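Local coordinates for cortical-lytic enzyme (Clostridium perfringens, PDB 5JIP), which probably acts as a muramidase of glycoside hydrolase family 25 that cuts cortical peptidoglycan during spore germination, at residues Asp227-Ala240 with Ala302-Tyr316. Numbering follows the deposited sequence.
Sequences DSLMPPSAVTGLNA and AFDITGDFSKERTEY. With MG (magnesium ion), chain E.
Asp304 reaches segment 227-240 through a magnesium ion: its OD2 binds the metal at 2.1 Å, beside the carbonyl oxygens of Asp227 and Met230. Two waters and Asp258 complete the six ligands. The other carboxylate oxygen, OD1, takes the backbone N of Asp308 from above the carboxylate plane, which helps fix the group's rotation. Pro232 crosses the Asp304 side chain at about a right angle, its CB 3.9 Å from Ala302 CB and its CD 3.4 Å from Asp308 O.

Farther along, two hydroxyls hold linker carbonyls in different ways. Ser310 OG gives its proton to Ser233 O (3.0 Å) from 47° out of the carbonyl plane and accepts the N-H of Ala302, bridging the linker to strand 296-304. Thr314 OG1, turned beside its own backbone N (chi1 -58°), meets Val235 O at 2.6 Å in the carbonyl plane, on a lone pair; its CG2 touches Leu238 CB. Leu238 CD2 then lies 3.7 Å from Tyr316 CB, while Asn239 CA sits over the tyrosine ring in a CH-pi contact, 4.2 Å from the centroid.

The whole is an interdomain junction, a metal-bound, proline-containing linker around Met230-Val235 joining the family 25 TIM-barrel-type domain to a C-terminal domain of two antiparallel sheets.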
ATOM      1  N   ASP A 227       3.679  10.208 -11.084  1.00  5.23           N
ATOM      2  CA  ASP A 227       3.085  10.042  -9.768  1.00  7.66           C
ATOM      3  C   ASP A 227       4.027   9.317  -8.813  1.00  6.94           C
ATOM      4  O   ASP A 227       4.018   9.598  -7.609  1.00  7.18           O
ATOM      5  CB  ASP A 227       1.758   9.273  -9.878  1.00  7.24           C
ATOM      6  CG  ASP A 227       0.720   9.963 -10.765  1.00 12.92           C
ATOM      7  OD1 ASP A 227       0.796  11.167 -10.955  1.00 14.96           O
ATOM      8  OD2 ASP A 227      -0.196   9.262 -11.255  1.00 16.38           O
ATOM      9  N   SER A 228       4.887   8.442  -9.338  1.00  5.50           N
ATOM     10  CA  SER A 228       5.788   7.663  -8.491  1.00  5.57           C
ATOM     11  C   SER A 228       6.930   8.501  -7.911  1.00  5.28           C
ATOM     12  O   SER A 228       7.666   8.003  -7.071  1.00  6.28           O
ATOM     13  CB  SER A 228       6.356   6.494  -9.277  1.00  6.68           C
ATOM     14  OG  SER A 228       5.310   5.581  -9.596  1.00 10.38           O
ATOM     15  N   LEU A 229       7.106   9.739  -8.368  1.00  6.81           N
ATOM     16  CA  LEU A 229       8.066  10.655  -7.768  1.00  5.76           C
ATOM     17  C   LEU A 229       7.427  11.618  -6.777  1.00  6.46           C
ATOM     18  O   LEU A 229       8.161  12.278  -6.016  1.00  5.70           O
ATOM     19  CB  LEU A 229       8.770  11.479  -8.865  1.00  5.93           C
ATOM     20  CG  LEU A 229       9.672  10.710  -9.842  1.00  6.30           C
ATOM     21  CD1 LEU A 229      10.236  11.655 -10.894  1.00  9.49           C
ATOM     22  CD2 LEU A 229      10.802   9.990  -9.075  1.00  9.85           C
ATOM     23  N   MET A 230       6.088  11.725  -6.778  1.00  5.40           N
ATOM     24  CA  MET A 230       5.344  12.764  -6.053  1.00  4.62           C
ATOM     25  C   MET A 230       4.381  12.191  -5.012  1.00  8.29           C
ATOM     26  O   MET A 230       3.892  11.067  -5.162  1.00  9.19           O
ATOM     27  CB  MET A 230       4.529  13.616  -7.026  1.00  7.63           C
ATOM     28  CG  MET A 230       5.345  14.201  -8.124  1.00  8.46           C
ATOM     29  SD  MET A 230       4.434  15.408  -9.124  1.00 10.09           S
ATOM     30  CE  MET A 230       3.058  14.448  -9.757  1.00 13.74           C
ATOM     31  N   PRO A 231       4.058  12.949  -3.970  1.00  6.97           N
ATOM     32  CA  PRO A 231       2.929  12.573  -3.132  1.00  5.96           C
ATOM     33  C   PRO A 231       1.642  12.594  -3.938  1.00  7.47           C
ATOM     34  O   PRO A 231       1.507  13.367  -4.915  1.00  6.75           O
ATOM     35  CB  PRO A 231       2.923  13.650  -2.034  1.00  6.98           C
ATOM     36  CG  PRO A 231       4.295  14.261  -2.102  1.00  6.70           C
ATOM     37  CD  PRO A 231       4.672  14.209  -3.503  1.00  9.68           C
ATOM     38  N   PRO A 232       0.653  11.809  -3.534  1.00  6.86           N
ATOM     39  CA  PRO A 232      -0.664  11.903  -4.177  1.00  8.31           C
ATOM     40  C   PRO A 232      -1.302  13.253  -3.923  1.00  9.42           C
ATOM     41  O   PRO A 232      -0.967  13.964  -2.965  1.00  9.98           O
ATOM     42  CB  PRO A 232      -1.485  10.793  -3.513  1.00 10.89           C
ATOM     43  CG  PRO A 232      -0.741  10.346  -2.397  1.00  9.11           C
ATOM     44  CD  PRO A 232       0.632  10.915  -2.367  1.00  8.11           C
ATOM     45  N   SER A 233      -2.262  13.576  -4.787  1.00  9.80           N
ATOM     46  CA  SER A 233      -3.083  14.771  -4.642  1.00 10.87           C
ATOM     47  C   SER A 233      -4.043  14.640  -3.467  1.00  9.99           C
ATOM     48  O   SER A 233      -4.320  13.550  -2.958  1.00  9.07           O
ATOM     49  CB  SER A 233      -3.910  15.029  -5.906  1.00 17.19           C
ATOM     50  OG  SER A 233      -3.098  15.242  -7.048  1.00 21.64           O
ATOM     51  N   ALA A 234      -4.560  15.784  -3.035  1.00 12.18           N
ATOM     52  CA  ALA A 234      -5.645  15.780  -2.063  1.00 11.47           C
ATOM     53  C   ALA A 234      -6.834  15.002  -2.613  1.00  8.86           C
ATOM     54  O   ALA A 234      -7.073  14.942  -3.821  1.00 10.08           O
ATOM     55  CB  ALA A 234      -6.078  17.198  -1.719  1.00 15.74           C
ATOM     56  N   VAL A 235      -7.581  14.397  -1.705  1.00 10.14           N
ATOM     57  CA  VAL A 235      -8.785  13.676  -2.096  1.00  7.74           C
ATOM     58  C   VAL A 235      -9.863  14.679  -2.513  1.00  8.48           C
ATOM     59  O   VAL A 235      -9.984  15.761  -1.943  1.00  9.22           O
ATOM     60  CB  VAL A 235      -9.257  12.791  -0.927  1.00  7.75           C
ATOM     61  CG1 VAL A 235     -10.592  12.072  -1.244  1.00 10.26           C
ATOM     62  CG2 VAL A 235      -8.139  11.779  -0.516  1.00  9.70           C
ATOM     63  N   THR A 236     -10.676  14.298  -3.489  1.00  8.66           N
ATOM     64  CA  THR A 236     -11.768  15.146  -3.941  1.00 15.61           C
ATOM     65  C   THR A 236     -13.088  14.420  -3.751  1.00 16.32           C
ATOM     66  O   THR A 236     -13.127  13.200  -3.570  1.00 13.61           O
ATOM     67  CB  THR A 236     -11.614  15.551  -5.413  1.00 12.37           C
ATOM     68  OG1 THR A 236     -11.816  14.425  -6.268  1.00 15.74           O
ATOM     69  CG2 THR A 236     -10.205  16.135  -5.643  1.00 19.42           C
ATOM     70  N   GLY A 237     -14.169  15.195  -3.782  1.00 16.93           N
ATOM     71  CA  GLY A 237     -15.506  14.630  -3.696  1.00 15.68           C
ATOM     72  C   GLY A 237     -15.855  14.039  -2.349  1.00 12.22           C
ATOM     73  O   GLY A 237     -16.712  13.150  -2.274  1.00 13.77           O
ATOM     74  N   LEU A 238     -15.258  14.550  -1.275  1.00 13.10           N
ATOM     75  CA  LEU A 238     -15.491  13.996   0.042  1.00 14.14           C
ATOM     76  C   LEU A 238     -16.894  14.360   0.500  1.00 17.42           C
ATOM     77  O   LEU A 238     -17.335  15.495   0.346  1.00 15.40           O
ATOM     78  CB  LEU A 238     -14.469  14.529   1.043  1.00 12.29           C
ATOM     79  CG  LEU A 238     -14.577  13.967   2.460  1.00 11.93           C
ATOM     80  CD1 LEU A 238     -14.323  12.450   2.484  1.00 13.17           C
ATOM     81  CD2 LEU A 238     -13.612  14.730   3.415  1.00 18.02           C
ATOM     82  N   ASN A 239     -17.574  13.400   1.101  1.00 11.55           N
ATOM     83  CA  ASN A 239     -18.957  13.576   1.525  1.00 14.98           C
ATOM     84  C   ASN A 239     -19.211  12.643   2.692  1.00 15.70           C
ATOM     85  O   ASN A 239     -18.652  11.548   2.754  1.00 13.94           O
ATOM     86  CB  ASN A 239     -19.945  13.274   0.396  1.00 16.42           C
ATOM     87  CG  ASN A 239     -21.384  13.468   0.827  1.00 27.40           C
ATOM     88  OD1 ASN A 239     -21.767  14.549   1.281  1.00 24.25           O
ATOM     89  ND2 ASN A 239     -22.186  12.420   0.695  1.00 26.78           N
ATOM     90  N   ALA A 240     -20.049  13.084   3.618  1.00 16.95           N
ATOM     91  CA  ALA A 240     -20.376  12.260   4.767  1.00 13.81           C
ATOM     92  C   ALA A 240     -21.773  12.605   5.249  1.00 18.23           C
ATOM     93  O   ALA A 240     -22.238  13.735   5.080  1.00 15.79           O
ATOM     94  CB  ALA A 240     -19.377  12.473   5.914  1.00 15.48           C
ATOM     95  N   ALA A 302      -4.849  10.598   1.038  1.00  8.01           N
ATOM     96  CA  ALA A 302      -4.350   9.491   0.243  1.00  6.56           C
ATOM     97  C   ALA A 302      -2.885   9.236   0.582  1.00  9.86           C
ATOM     98  O   ALA A 302      -2.181  10.113   1.085  1.00  9.23           O
ATOM     99  CB  ALA A 302      -4.501   9.782  -1.241  1.00  9.93           C
ATOM    100  N   PHE A 303      -2.420   8.011   0.314  1.00  7.57           N
ATOM    101  CA  PHE A 303      -0.984   7.751   0.382  1.00  5.69           C
ATOM    102  C   PHE A 303      -0.607   6.795  -0.740  1.00  6.99           C
ATOM    103  O   PHE A 303      -1.454   6.066  -1.268  1.00  5.95           O
ATOM    104  CB  PHE A 303      -0.516   7.210   1.761  1.00  7.65           C
ATOM    105  CG  PHE A 303      -1.198   5.941   2.231  1.00  7.23           C
ATOM    106  CD1 PHE A 303      -0.732   4.683   1.852  1.00  9.74           C
ATOM    107  CD2 PHE A 303      -2.272   6.011   3.106  1.00  4.54           C
ATOM    108  CE1 PHE A 303      -1.355   3.521   2.311  1.00 11.36           C
ATOM    109  CE2 PHE A 303      -2.880   4.869   3.581  1.00  7.03           C
ATOM    110  CZ  PHE A 303      -2.438   3.616   3.185  1.00  7.91           C
ATOM    111  N   ASP A 304       0.668   6.834  -1.133  1.00  4.86           N
ATOM    112  CA  ASP A 304       1.133   6.087  -2.292  1.00  4.19           C
ATOM    113  C   ASP A 304       2.066   4.955  -1.852  1.00  7.54           C
ATOM    114  O   ASP A 304       2.332   4.761  -0.669  1.00  6.80           O
ATOM    115  CB  ASP A 304       1.764   7.028  -3.328  1.00  4.99           C
ATOM    116  CG  ASP A 304       3.018   7.742  -2.835  1.00  5.57           C
ATOM    117  OD1 ASP A 304       3.610   7.344  -1.810  1.00  7.11           O
ATOM    118  OD2 ASP A 304       3.413   8.717  -3.511  1.00  6.20           O
ATOM    119  N   ILE A 305       2.514   4.159  -2.828  1.00  7.40           N
ATOM    120  CA  ILE A 305       3.219   2.919  -2.525  1.00  6.58           C
ATOM    121  C   ILE A 305       4.465   3.156  -1.698  1.00  6.56           C
ATOM    122  O   ILE A 305       4.813   2.331  -0.849  1.00  7.13           O
ATOM    123  CB  ILE A 305       3.535   2.172  -3.833  1.00 12.88           C
ATOM    124  CG1 ILE A 305       2.213   1.695  -4.432  1.00 12.09           C
ATOM    125  CG2 ILE A 305       4.469   0.984  -3.575  1.00 13.93           C
ATOM    126  CD1 ILE A 305       2.362   1.098  -5.845  1.00 17.45           C
ATOM    127  N   THR A 306       5.161   4.269  -1.908  1.00  7.54           N
ATOM    128  CA  THR A 306       6.394   4.493  -1.171  1.00  6.24           C
ATOM    129  C   THR A 306       6.175   5.357   0.063  1.00  5.65           C
ATOM    130  O   THR A 306       7.138   5.733   0.715  1.00  6.53           O
ATOM    131  CB  THR A 306       7.483   5.059  -2.101  1.00  9.01           C
ATOM    132  OG1 THR A 306       6.954   6.082  -2.945  1.00  7.93           O
ATOM    133  CG2 THR A 306       8.015   3.942  -3.000  1.00 13.50           C
ATOM    134  N   GLY A 307       4.926   5.631   0.436  1.00  6.41           N
ATOM    135  CA  GLY A 307       4.657   6.145   1.763  1.00  7.10           C
ATOM    136  C   GLY A 307       4.591   7.647   1.908  1.00  6.49           C
ATOM    137  O   GLY A 307       4.753   8.151   3.030  1.00  7.31           O
ATOM    138  N   ASP A 308       4.371   8.388   0.818  1.00  5.43           N
ATOM    139  CA  ASP A 308       4.013   9.792   0.899  1.00  5.64           C
ATOM    140  C   ASP A 308       2.505   9.985   0.909  1.00  5.30           C
ATOM    141  O   ASP A 308       1.736   9.174   0.373  1.00  6.70           O
ATOM    142  CB  ASP A 308       4.618  10.581  -0.261  1.00  6.03           C
ATOM    143  CG  ASP A 308       6.099  10.888  -0.054  1.00  8.39           C
ATOM    144  OD1 ASP A 308       6.454  11.398   1.014  1.00  8.69           O
ATOM    145  OD2 ASP A 308       6.908  10.582  -0.951  1.00  7.54           O
ATOM    146  N   PHE A 309       2.095  11.093   1.516  1.00  5.41           N
ATOM    147  CA  PHE A 309       0.698  11.435   1.747  1.00  5.07           C
ATOM    148  C   PHE A 309       0.289  12.701   1.009  1.00  7.08           C
ATOM    149  O   PHE A 309       1.119  13.551   0.685  1.00  8.45           O
ATOM    150  CB  PHE A 309       0.447  11.649   3.228  1.00  5.96           C
ATOM    151  CG  PHE A 309       0.925  10.517   4.061  1.00  7.07           C
ATOM    152  CD1 PHE A 309       2.238  10.467   4.481  1.00  6.64           C
ATOM    153  CD2 PHE A 309       0.082   9.480   4.383  1.00  5.55           C
ATOM    154  CE1 PHE A 309       2.695   9.400   5.253  1.00  5.78           C
ATOM    155  CE2 PHE A 309       0.551   8.404   5.122  1.00  6.73           C
ATOM    156  CZ  PHE A 309       1.858   8.373   5.547  1.00  8.41           C
ATOM    157  N   SER A 310      -1.018  12.813   0.777  1.00  6.90           N
ATOM    158  CA  SER A 310      -1.649  14.077   0.397  1.00  8.91           C
ATOM    159  C   SER A 310      -1.086  15.192   1.251  1.00  9.88           C
ATOM    160  O   SER A 310      -1.037  15.081   2.473  1.00  9.00           O
ATOM    161  CB  SER A 310      -3.177  14.009   0.587  1.00  7.73           C
ATOM    162  OG  SER A 310      -3.761  12.928  -0.120  1.00  8.62           O
ATOM    163  N   LYS A 311      -0.673  16.287   0.605  1.00 10.62           N
ATOM    164  CA  LYS A 311      -0.119  17.397   1.374  1.00 11.67           C
ATOM    165  C   LYS A 311      -1.142  17.931   2.360  1.00 12.61           C
ATOM    166  O   LYS A 311      -0.807  18.247   3.510  1.00 14.18           O
ATOM    167  CB  LYS A 311       0.344  18.506   0.438  1.00 15.59           C
ATOM    168  CG  LYS A 311       1.081  19.638   1.156  1.00 21.86           C
ATOM    169  CD  LYS A 311       1.549  20.722   0.155  1.00 28.73           C
ATOM    170  CE  LYS A 311       2.327  21.838   0.851  1.00 28.34           C
ATOM    171  NZ  LYS A 311       1.418  22.744   1.574  1.00 35.42           N
ATOM    172  N   GLU A 312      -2.390  18.038   1.925  1.00 14.39           N
ATOM    173  CA  GLU A 312      -3.480  18.532   2.744  1.00 16.34           C
ATOM    174  C   GLU A 312      -4.528  17.434   2.920  1.00 12.23           C
ATOM    175  O   GLU A 312      -4.768  16.624   2.019  1.00 11.87           O
ATOM    176  CB  GLU A 312      -4.136  19.783   2.108  1.00 19.45           C
ATOM    177  CG  GLU A 312      -3.144  20.908   1.711  1.00 24.15           C
ATOM    178  CD  GLU A 312      -2.387  21.533   2.888  1.00 33.14           C
ATOM    179  OE1 GLU A 312      -2.732  21.268   4.064  1.00 35.54           O
ATOM    180  OE2 GLU A 312      -1.427  22.303   2.632  1.00 39.12           O
ATOM    181  N   ARG A 313      -5.164  17.430   4.085  1.00 13.46           N
ATOM    182  CA  ARG A 313      -6.297  16.544   4.343  1.00 15.10           C
ATOM    183  C   ARG A 313      -7.593  17.255   3.985  1.00 20.21           C
ATOM    184  O   ARG A 313      -7.973  18.234   4.632  1.00 18.65           O
ATOM    185  CB  ARG A 313      -6.315  16.105   5.795  1.00 13.19           C
ATOM    186  CG  ARG A 313      -5.170  15.206   6.145  1.00 12.41           C
ATOM    187  CD  ARG A 313      -5.311  14.701   7.539  1.00 14.89           C
ATOM    188  NE  ARG A 313      -4.225  13.795   7.880  1.00 13.70           N
ATOM    189  CZ  ARG A 313      -3.934  13.419   9.114  1.00 13.79           C
ATOM    190  NH1 ARG A 313      -4.671  13.851  10.130  1.00 13.72           N
ATOM    191  NH2 ARG A 313      -2.911  12.602   9.325  1.00  9.92           N
ATOM    192  N   THR A 314      -8.273  16.757   2.964  1.00 14.02           N
ATOM    193  CA  THR A 314      -9.593  17.261   2.621  1.00 14.44           C
ATOM    194  C   THR A 314     -10.542  17.016   3.783  1.00 15.24           C
ATOM    195  O   THR A 314     -10.503  15.965   4.426  1.00 11.65           O
ATOM    196  CB  THR A 314     -10.101  16.573   1.362  1.00 12.53           C
ATOM    197  OG1 THR A 314      -9.185  16.798   0.277  1.00 18.33           O
ATOM    198  CG2 THR A 314     -11.482  17.087   0.975  1.00 16.65           C
ATOM    199  N   GLU A 315     -11.394  18.003   4.056  1.00 16.76           N
ATOM    200  CA  GLU A 315     -12.266  18.005   5.222  1.00 14.65           C
ATOM    201  C   GLU A 315     -13.726  18.068   4.796  1.00 18.17           C
ATOM    202  O   GLU A 315     -14.066  18.648   3.761  1.00 17.48           O
ATOM    203  CB  GLU A 315     -12.052  19.219   6.123  1.00 18.88           C
ATOM    204  CG  GLU A 315     -10.738  19.345   6.754  1.00 39.66           C
ATOM    205  CD  GLU A 315     -10.660  20.631   7.557  1.00 23.08           C
ATOM    206  OE1 GLU A 315     -11.660  21.397   7.561  1.00 33.05           O
ATOM    207  OE2 GLU A 315      -9.615  20.865   8.186  1.00 36.70           O
ATOM    208  N   TYR A 316     -14.582  17.502   5.642  1.00 17.38           N
ATOM    209  CA  TYR A 316     -16.025  17.630   5.506  1.00 18.47           C
ATOM    210  C   TYR A 316     -16.598  17.785   6.911  1.00 18.73           C
ATOM    211  O   TYR A 316     -16.415  16.898   7.748  1.00 18.22           O
ATOM    212  CB  TYR A 316     -16.624  16.418   4.789  1.00 17.82           C
ATOM    213  CG  TYR A 316     -18.090  16.583   4.501  1.00 19.84           C
ATOM    214  CD1 TYR A 316     -19.035  16.311   5.469  1.00 23.79           C
ATOM    215  CD2 TYR A 316     -18.519  17.046   3.279  1.00 19.13           C
ATOM    216  CE1 TYR A 316     -20.383  16.484   5.218  1.00 23.54           C
ATOM    217  CE2 TYR A 316     -19.859  17.210   3.010  1.00 24.82           C
ATOM    218  CZ  TYR A 316     -20.791  16.927   3.988  1.00 20.48           C
ATOM    219  OH  TYR A 316     -22.138  17.101   3.744  1.00 24.88           O
TER
HETATM  220 MG    MG E 403       3.625   9.084  -5.543  0.99  7.18          MG
HETATM  221  O   HOH W   1       7.511  12.657  -3.474  1.00  6.97           O
HETATM  222  O   HOH W   2      -0.751  16.559  -2.213  1.00 12.92           O
HETATM  223  O   HOH W   3      -6.610  14.812   1.014  1.00  9.98           O
HETATM  224  O   HOH W   4       5.626   8.649  -5.064  1.00  5.99           O
HETATM  225  O   HOH W   5       1.583   9.590  -5.884  1.00  4.65           O